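Local coordinates for N-(5'-phosphoribosyl)anthranilate isomerase (Pyrococcus furiosus, PDB 4AAJ), which catalyses the isomerisation of N-(5-phospho-beta-D-ribosyl)anthranilate to 1-(2-carboxyphenylamino)-1-deoxy-D-ribulose 5-phosphate, the third of five steps from chorismate to L-tryptophan, at residues T44-N49 against V72-T77; A93-V98 against G115-K120. All coordinates share one frame; numbering follows the deposited sequence.

How the interactions relate
From the N terminus, the chain leaves strand 43-47, the second of the barrel, passes through helix 58-67 and returns in strand 72-76, where interaction 1 closes the first loop. The chain then passes through helix 81-91 into strand 95-98 and through helix 104-114 into strand 117-123, where interaction 2 closes the second. The two loops neither nest nor cross; they follow one another as separate beta-alpha-beta crossovers of one closed eight-stranded parallel barrel. Residues 72-77 and 93-98 are neighbours in the sheet: the backbone N of Leu74 faces Tyr95 O and Leu74 O faces Gln97 N, each at 2.8 Å. Together the contacts join four consecutive barrel strands, and helix 81-91 packs on side chains of both.

Interaction 1 of 2, residues T44-N49 against V72-T77; sequences TGVVVN and VFLVST
Val46 exchanges backbone hydrogen bonds with Phe73 and Val75, the centre of a parallel pairing of barrel strands 43-47 and 72-76. The bond from Val46 N to Phe73 O (2.8 Å) runs nearly along the C=O axis, whereas Phe73 N reaches Thr44 O 28° from the carbonyl plane. Thr44 O also lies at the edge of the Phe73 ring, in its plane, 3.6 Å from Phe73 CD1. Packing is close at Gly45, whose CA comes within 3.2 Å of Phe73 O in a CA-H...O contact. On the face away from the Phe73 ring, Thr44 and Val72 stand side by side with their CG2 methyls 3.6 Å apart. Leu74 CD1 lies against both methyls of Val48, 3.7 Å from Val48 CG2. Chi1 of -170° swings Leu74 CG away from its backbone N, and chi2 then turns CD1 onto Val48. The backbone pairing ends with Val48 N bonding Val75 O; there Ser76 OG adds a bond to Val48 O at 2.8 Å. The looser, solvent side follows: exposed Asn49 meets partly exposed Thr77 through a water that donates to Asn49 O (2.8 Å) and bonds Thr77 OG1. Helix 58-67 covers Val46, Val48 and Val72, helix 81-91 covers Leu74, and strand 95-98 brings Gln97 against Phe73 and Val75.

Interaction 2 of 2, residues A93-V98 against G115-K120; sequences AQYIQV and GVFVMK
Tyr95 and Phe117, Ile96 and Val118, Gln97 and Met119 face each other across parallel strands 95-98 and 117-123, the two ends of a beta-alpha-beta crossover in the TIM barrel. Four backbone hydrogen bonds stitch them: Phe117 N to Gln94 O, Ile96 N to Phe117 O, Met119 N to Ile96 O (2.8 Å) and Val98 N to Met119 O. CA-H...O contacts accompany these bonds, among them Gln97 CA to Met119 O at 3.2 Å. Apolar packing lies on the face toward the helices. Ile96 and Val118 run side by side; chi1 of 72° puts Ile96 CG1 between the backbone N and carbonyl carbon, where it lies 3.9 Å from Val118 CG2. Val118 CG1 also touches Val98 CG2 at 4.1 Å, while helix 104-114 packs on Ile96, Val118 and Lys120, and helix 81-91 on Ile96, Val98 and Val116. On the other face, the Tyr95 and Phe117 rings form an oblique aromatic pair, planes at 43°. Their closest approach is Tyr95 CD2 to Phe117 CB, 3.6 Å. Further along that face, Gln97 and Met119 point the same way. The amide oxygen of Gln97 accepts a hydrogen bond from Lys24 NZ, and the bend of Met119 at chi3 (60°) brings its CE methyl to 3.2 Å from Gln97 OE1.

Interaction 1 of 2, residues T44-N49 against V72-T77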
ATOM      1  N   THR A  44      -6.110   4.310   3.810  1.00 25.37           N
ATOM      2  CA  THR A  44      -5.712   5.183   2.707  1.00 25.54           C
ATOM      3  C   THR A  44      -4.212   5.466   2.858  1.00 24.79           C
ATOM      4  O   THR A  44      -3.549   4.912   3.747  1.00 24.39           O
ATOM      5  CB  THR A  44      -6.581   6.477   2.652  1.00 26.65           C
ATOM      6  OG1 THR A  44      -6.319   7.196   1.438  1.00 27.52           O
ATOM      7  CG2 THR A  44      -6.325   7.390   3.849  1.00 27.14           C
ATOM      8  N   GLY A  45      -3.672   6.317   1.983  1.00 24.27           N
ATOM      9  CA  GLY A  45      -2.251   6.606   2.013  1.00 25.65           C
ATOM     10  C   GLY A  45      -1.982   7.969   1.416  1.00 25.03           C
ATOM     11  O   GLY A  45      -2.738   8.434   0.543  1.00 25.70           O
ATOM     12  N   VAL A  46      -0.955   8.621   1.949  1.00 26.02           N
ATOM     13  CA  VAL A  46      -0.483   9.907   1.420  1.00 26.28           C
ATOM     14  C   VAL A  46       0.975   9.741   1.017  1.00 24.40           C
ATOM     15  O   VAL A  46       1.762   9.159   1.764  1.00 24.01           O
ATOM     16  CB  VAL A  46      -0.662  11.079   2.410  1.00 27.00           C
ATOM     17  CG1 VAL A  46      -2.145  11.408   2.605  1.00 26.25           C
ATOM     18  CG2 VAL A  46       0.032  10.842   3.751  1.00 27.49           C
ATOM     19  N   VAL A  47       1.318  10.242  -0.166  1.00 24.14           N
ATOM     20  CA  VAL A  47       2.677  10.104  -0.699  1.00 24.47           C
ATOM     21  C   VAL A  47       3.482  11.356  -0.332  1.00 24.08           C
ATOM     22  O   VAL A  47       3.049  12.484  -0.592  1.00 26.18           O
ATOM     23  CB  VAL A  47       2.674   9.901  -2.241  1.00 25.20           C
ATOM     24  CG1 VAL A  47       4.102   9.863  -2.808  1.00 24.54           C
ATOM     25  CG2 VAL A  47       1.888   8.649  -2.629  1.00 25.96           C
ATOM     26  N   VAL A  48       4.624  11.150   0.309  1.00 23.94           N
ATOM     27  CA  VAL A  48       5.541  12.247   0.655  1.00 24.57           C
ATOM     28  C   VAL A  48       6.954  11.921   0.210  1.00 26.09           C
ATOM     29  O   VAL A  48       7.322  10.753   0.124  1.00 25.39           O
ATOM     30  CB  VAL A  48       5.574  12.610   2.168  1.00 24.32           C
ATOM     31  CG1 VAL A  48       4.207  13.008   2.663  1.00 23.63           C
ATOM     32  CG2 VAL A  48       6.215  11.516   3.041  1.00 24.19           C
ATOM     33  N   ASN A  49       7.745  12.963  -0.070  1.00 25.64           N
ATOM     34  CA  ASN A  49       9.186  12.802  -0.315  1.00 27.27           C
ATOM     35  C   ASN A  49       9.495  11.693  -1.315  1.00 27.21           C
ATOM     36  O   ASN A  49      10.413  10.885  -1.114  1.00 27.96           O
ATOM     37  CB  ASN A  49       9.945  12.609   1.002  1.00 26.88           C
ATOM     38  CG  ASN A  49       9.797  13.802   1.915  1.00 31.10           C
ATOM     39  OD1 ASN A  49       9.342  14.877   1.482  1.00 31.25           O
ATOM     40  ND2 ASN A  49      10.145  13.627   3.180  1.00 30.74           N
ATOM     41  N   VAL A  72      -4.081   5.977   7.934  1.00 25.98           N
ATOM     42  CA  VAL A  72      -3.461   6.670   6.808  1.00 24.18           C
ATOM     43  C   VAL A  72      -1.983   6.285   6.765  1.00 23.38           C
ATOM     44  O   VAL A  72      -1.211   6.579   7.680  1.00 25.21           O
ATOM     45  CB  VAL A  72      -3.608   8.201   6.951  1.00 26.18           C
ATOM     46  CG1 VAL A  72      -2.901   8.934   5.798  1.00 25.49           C
ATOM     47  CG2 VAL A  72      -5.074   8.579   6.972  1.00 26.92           C
ATOM     48  N   PHE A  73      -1.596   5.603   5.696  1.00 24.12           N
ATOM     49  CA  PHE A  73      -0.207   5.220   5.522  1.00 22.87           C
ATOM     50  C   PHE A  73       0.596   6.409   4.981  1.00 22.53           C
ATOM     51  O   PHE A  73       0.189   7.030   4.016  1.00 24.15           O
ATOM     52  CB  PHE A  73      -0.115   4.023   4.577  1.00 23.24           C
ATOM     53  CG  PHE A  73      -0.441   2.709   5.255  1.00 25.07           C
ATOM     54  CD1 PHE A  73      -1.767   2.314   5.441  1.00 25.72           C
ATOM     55  CD2 PHE A  73       0.582   1.901   5.737  1.00 25.22           C
ATOM     56  CE1 PHE A  73      -2.065   1.112   6.106  1.00 26.66           C
ATOM     57  CE2 PHE A  73       0.299   0.697   6.389  1.00 25.18           C
ATOM     58  CZ  PHE A  73      -1.030   0.312   6.575  1.00 26.24           C
ATOM     59  N   LEU A  74       1.714   6.707   5.628  1.00 23.79           N
ATOM     60  CA  LEU A  74       2.700   7.645   5.066  1.00 22.92           C
ATOM     61  C   LEU A  74       3.550   6.847   4.073  1.00 23.37           C
ATOM     62  O   LEU A  74       4.313   5.968   4.472  1.00 24.78           O
ATOM     63  CB  LEU A  74       3.550   8.215   6.190  1.00 24.26           C
ATOM     64  CG  LEU A  74       4.491   9.381   5.870  1.00 24.83           C
ATOM     65  CD1 LEU A  74       3.638  10.616   5.607  1.00 27.49           C
ATOM     66  CD2 LEU A  74       5.454   9.592   7.034  1.00 26.36           C
ATOM     67  N   VAL A  75       3.383   7.135   2.779  1.00 22.67           N
ATOM     68  CA  VAL A  75       3.943   6.308   1.698  1.00 23.09           C
ATOM     69  C   VAL A  75       5.131   7.057   1.129  1.00 24.15           C
ATOM     70  O   VAL A  75       4.996   8.219   0.771  1.00 25.01           O
ATOM     71  CB  VAL A  75       2.918   6.108   0.567  1.00 22.40           C
ATOM     72  CG1 VAL A  75       3.470   5.221  -0.545  1.00 23.51           C
ATOM     73  CG2 VAL A  75       1.603   5.529   1.108  1.00 22.97           C
ATOM     74  N   SER A  76       6.282   6.407   1.041  1.00 22.80           N
ATOM     75  CA  SER A  76       7.452   7.095   0.506  1.00 22.56           C
ATOM     76  C   SER A  76       8.501   6.134  -0.054  1.00 23.56           C
ATOM     77  O   SER A  76       8.561   4.954   0.330  1.00 24.71           O
ATOM     78  CB  SER A  76       8.082   7.938   1.600  1.00 22.40           C
ATOM     79  OG  SER A  76       9.102   8.795   1.083  1.00 26.09           O
ATOM     80  N   THR A  77       9.333   6.668  -0.948  1.00 23.07           N
ATOM     81  CA  THR A  77      10.486   5.937  -1.457  1.00 25.72           C
ATOM     82  C   THR A  77      11.749   6.278  -0.670  1.00 25.67           C
ATOM     83  O   THR A  77      12.838   5.832  -1.029  1.00 27.31           O
ATOM     84  CB  THR A  77      10.701   6.256  -2.949  1.00 24.48           C
ATOM     85  OG1 THR A  77      10.814   7.672  -3.109  1.00 26.97           O
ATOM     86  CG2 THR A  77       9.529   5.753  -3.785  1.00 25.20           C
TER
HETATM   87  O   HOH W   1      12.587   9.429  -2.068  1.00 41.55           O

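Interaction 2 of 2, residues A93-V98 against G115-K120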
ATOM      1  N   ALA A  93       2.292  10.366  11.730  1.00 28.70           N
ATOM      2  CA  ALA A  93       1.869   9.102  11.112  1.00 26.87           C
ATOM      3  C   ALA A  93       2.009   7.942  12.092  1.00 26.32           C
ATOM      4  O   ALA A  93       2.981   7.876  12.854  1.00 28.84           O
ATOM      5  CB  ALA A  93       2.708   8.810   9.862  1.00 25.65           C
ATOM      6  N   GLN A  94       1.054   7.020  12.040  1.00 26.13           N
ATOM      7  CA  GLN A  94       1.140   5.791  12.844  1.00 28.72           C
ATOM      8  C   GLN A  94       1.314   4.552  11.969  1.00 28.73           C
ATOM      9  O   GLN A  94       1.543   3.428  12.479  1.00 27.58           O
ATOM     10  CB  GLN A  94      -0.103   5.653  13.715  1.00 32.08           C
ATOM     11  CG  GLN A  94      -0.185   6.708  14.805  1.00 37.13           C
ATOM     12  CD  GLN A  94      -1.469   6.599  15.593  1.00 41.40           C
ATOM     13  OE1 GLN A  94      -2.541   6.909  15.086  1.00 48.57           O
ATOM     14  NE2 GLN A  94      -1.367   6.151  16.836  1.00 46.10           N
ATOM     15  N   TYR A  95       1.222   4.776  10.660  1.00 25.30           N
ATOM     16  CA  TYR A  95       1.304   3.735   9.638  1.00 25.12           C
ATOM     17  C   TYR A  95       2.235   4.250   8.575  1.00 25.41           C
ATOM     18  O   TYR A  95       2.067   5.387   8.121  1.00 24.63           O
ATOM     19  CB  TYR A  95      -0.066   3.490   8.989  1.00 25.20           C
ATOM     20  CG  TYR A  95      -1.095   2.965   9.972  1.00 26.16           C
ATOM     21  CD1 TYR A  95      -1.835   3.838  10.773  1.00 27.34           C
ATOM     22  CD2 TYR A  95      -1.318   1.592  10.092  1.00 27.65           C
ATOM     23  CE1 TYR A  95      -2.774   3.353  11.688  1.00 30.28           C
ATOM     24  CE2 TYR A  95      -2.241   1.091  11.000  1.00 29.82           C
ATOM     25  CZ  TYR A  95      -2.966   1.975  11.788  1.00 31.65           C
ATOM     26  OH  TYR A  95      -3.893   1.467  12.672  1.00 34.04           O
ATOM     27  N   ILE A  96       3.199   3.430   8.176  1.00 24.21           N
ATOM     28  CA  ILE A  96       4.082   3.792   7.052  1.00 24.44           C
ATOM     29  C   ILE A  96       4.137   2.710   5.993  1.00 24.92           C
ATOM     30  O   ILE A  96       3.980   1.513   6.280  1.00 24.13           O
ATOM     31  CB  ILE A  96       5.507   4.173   7.511  1.00 23.58           C
ATOM     32  CG1 ILE A  96       6.309   2.949   7.998  1.00 25.50           C
ATOM     33  CG2 ILE A  96       5.442   5.275   8.564  1.00 24.10           C
ATOM     34  CD1 ILE A  96       7.775   3.266   8.278  1.00 25.67           C
ATOM     35  N   GLN A  97       4.354   3.145   4.758  1.00 23.74           N
ATOM     36  CA  GLN A  97       4.468   2.228   3.641  1.00 25.12           C
ATOM     37  C   GLN A  97       5.792   2.525   2.978  1.00 25.88           C
ATOM     38  O   GLN A  97       6.009   3.610   2.431  1.00 25.38           O
ATOM     39  CB  GLN A  97       3.299   2.383   2.692  1.00 26.02           C
ATOM     40  CG  GLN A  97       3.382   1.516   1.444  1.00 27.81           C
ATOM     41  CD  GLN A  97       2.114   1.609   0.633  1.00 29.33           C
ATOM     42  OE1 GLN A  97       1.018   1.588   1.184  1.00 31.43           O
ATOM     43  NE2 GLN A  97       2.256   1.733  -0.672  1.00 31.65           N
ATOM     44  N   VAL A  98       6.702   1.565   3.090  1.00 26.34           N
ATOM     45  CA  VAL A  98       8.064   1.758   2.621  1.00 27.68           C
ATOM     46  C   VAL A  98       8.242   1.157   1.223  1.00 28.00           C
ATOM     47  O   VAL A  98       8.095  -0.060   1.049  1.00 26.92           O
ATOM     48  CB  VAL A  98       9.072   1.125   3.605  1.00 27.50           C
ATOM     49  CG1 VAL A  98      10.492   1.354   3.112  1.00 29.62           C
ATOM     50  CG2 VAL A  98       8.891   1.698   5.015  1.00 29.83           C
ATOM     51  N   GLY A 115       6.725   3.059  17.276  1.00 36.32           N
ATOM     52  CA  GLY A 115       5.536   2.215  17.360  1.00 35.15           C
ATOM     53  C   GLY A 115       4.672   2.248  16.109  1.00 34.93           C
ATOM     54  O   GLY A 115       3.477   1.962  16.167  1.00 35.72           O
ATOM     55  N   VAL A 116       5.269   2.615  14.975  1.00 32.08           N
ATOM     56  CA  VAL A 116       4.548   2.622  13.704  1.00 30.10           C
ATOM     57  C   VAL A 116       4.295   1.213  13.186  1.00 30.15           C
ATOM     58  O   VAL A 116       5.104   0.305  13.407  1.00 29.97           O
ATOM     59  CB  VAL A 116       5.261   3.449  12.605  1.00 30.37           C
ATOM     60  CG1 VAL A 116       5.190   4.940  12.915  1.00 32.78           C
ATOM     61  CG2 VAL A 116       6.706   3.000  12.400  1.00 30.05           C
ATOM     62  N   PHE A 117       3.147   1.036  12.542  1.00 26.86           N
ATOM     63  CA  PHE A 117       2.850  -0.165  11.766  1.00 29.18           C
ATOM     64  C   PHE A 117       3.522  -0.013  10.403  1.00 29.32           C
ATOM     65  O   PHE A 117       3.325   0.992   9.734  1.00 29.69           O
ATOM     66  CB  PHE A 117       1.340  -0.276  11.598  1.00 29.23           C
ATOM     67  CG  PHE A 117       0.882  -1.486  10.823  1.00 31.36           C
ATOM     68  CD1 PHE A 117       0.994  -1.536   9.431  1.00 30.83           C
ATOM     69  CD2 PHE A 117       0.282  -2.558  11.488  1.00 32.88           C
ATOM     70  CE1 PHE A 117       0.555  -2.640   8.712  1.00 31.91           C
ATOM     71  CE2 PHE A 117      -0.172  -3.666  10.771  1.00 34.25           C
ATOM     72  CZ  PHE A 117      -0.040  -3.707   9.388  1.00 33.69           C
ATOM     73  N   VAL A 118       4.305  -1.009  10.002  1.00 27.73           N
ATOM     74  CA  VAL A 118       5.094  -0.914   8.773  1.00 27.71           C
ATOM     75  C   VAL A 118       4.624  -1.853   7.677  1.00 27.96           C
ATOM     76  O   VAL A 118       4.646  -3.089   7.835  1.00 27.02           O
ATOM     77  CB  VAL A 118       6.600  -1.169   9.027  1.00 26.00           C
ATOM     78  CG1 VAL A 118       7.385  -1.015   7.723  1.00 27.46           C
ATOM     79  CG2 VAL A 118       7.148  -0.214  10.080  1.00 28.85           C
ATOM     80  N   MET A 119       4.224  -1.273   6.547  1.00 26.61           N
ATOM     81  CA  MET A 119       3.970  -2.072   5.369  1.00 27.00           C
ATOM     82  C   MET A 119       5.140  -1.862   4.430  1.00 28.25           C
ATOM     83  O   MET A 119       5.520  -0.721   4.149  1.00 27.05           O
ATOM     84  CB  MET A 119       2.656  -1.697   4.697  1.00 27.44           C
ATOM     85  CG  MET A 119       2.382  -2.527   3.446  1.00 28.19           C
ATOM     86  SD  MET A 119       0.635  -2.717   3.057  1.00 30.82           S
ATOM     87  CE  MET A 119       0.204  -0.989   2.862  1.00 31.79           C
ATOM     88  N   LYS A 120       5.755  -2.954   3.994  1.00 27.49           N
ATOM     89  CA  LYS A 120       6.849  -2.842   3.031  1.00 28.83           C
ATOM     90  C   LYS A 120       6.423  -3.375   1.673  1.00 28.09           C
ATOM     91  O   LYS A 120       5.764  -4.415   1.581  1.00 28.96           O
ATOM     92  CB  LYS A 120       8.151  -3.523   3.507  1.00 31.14           C
ATOM     93  CG  LYS A 120       9.223  -3.468   2.411  1.00 32.79           C
ATOM     94  CD  LYS A 120      10.644  -3.754   2.850  1.00 34.99           C
ATOM     95  CE  LYS A 120      11.485  -4.103   1.625  1.00 36.48           C
ATOM     96  NZ  LYS A 120      12.026  -2.914   0.909  1.00 37.30           N
TER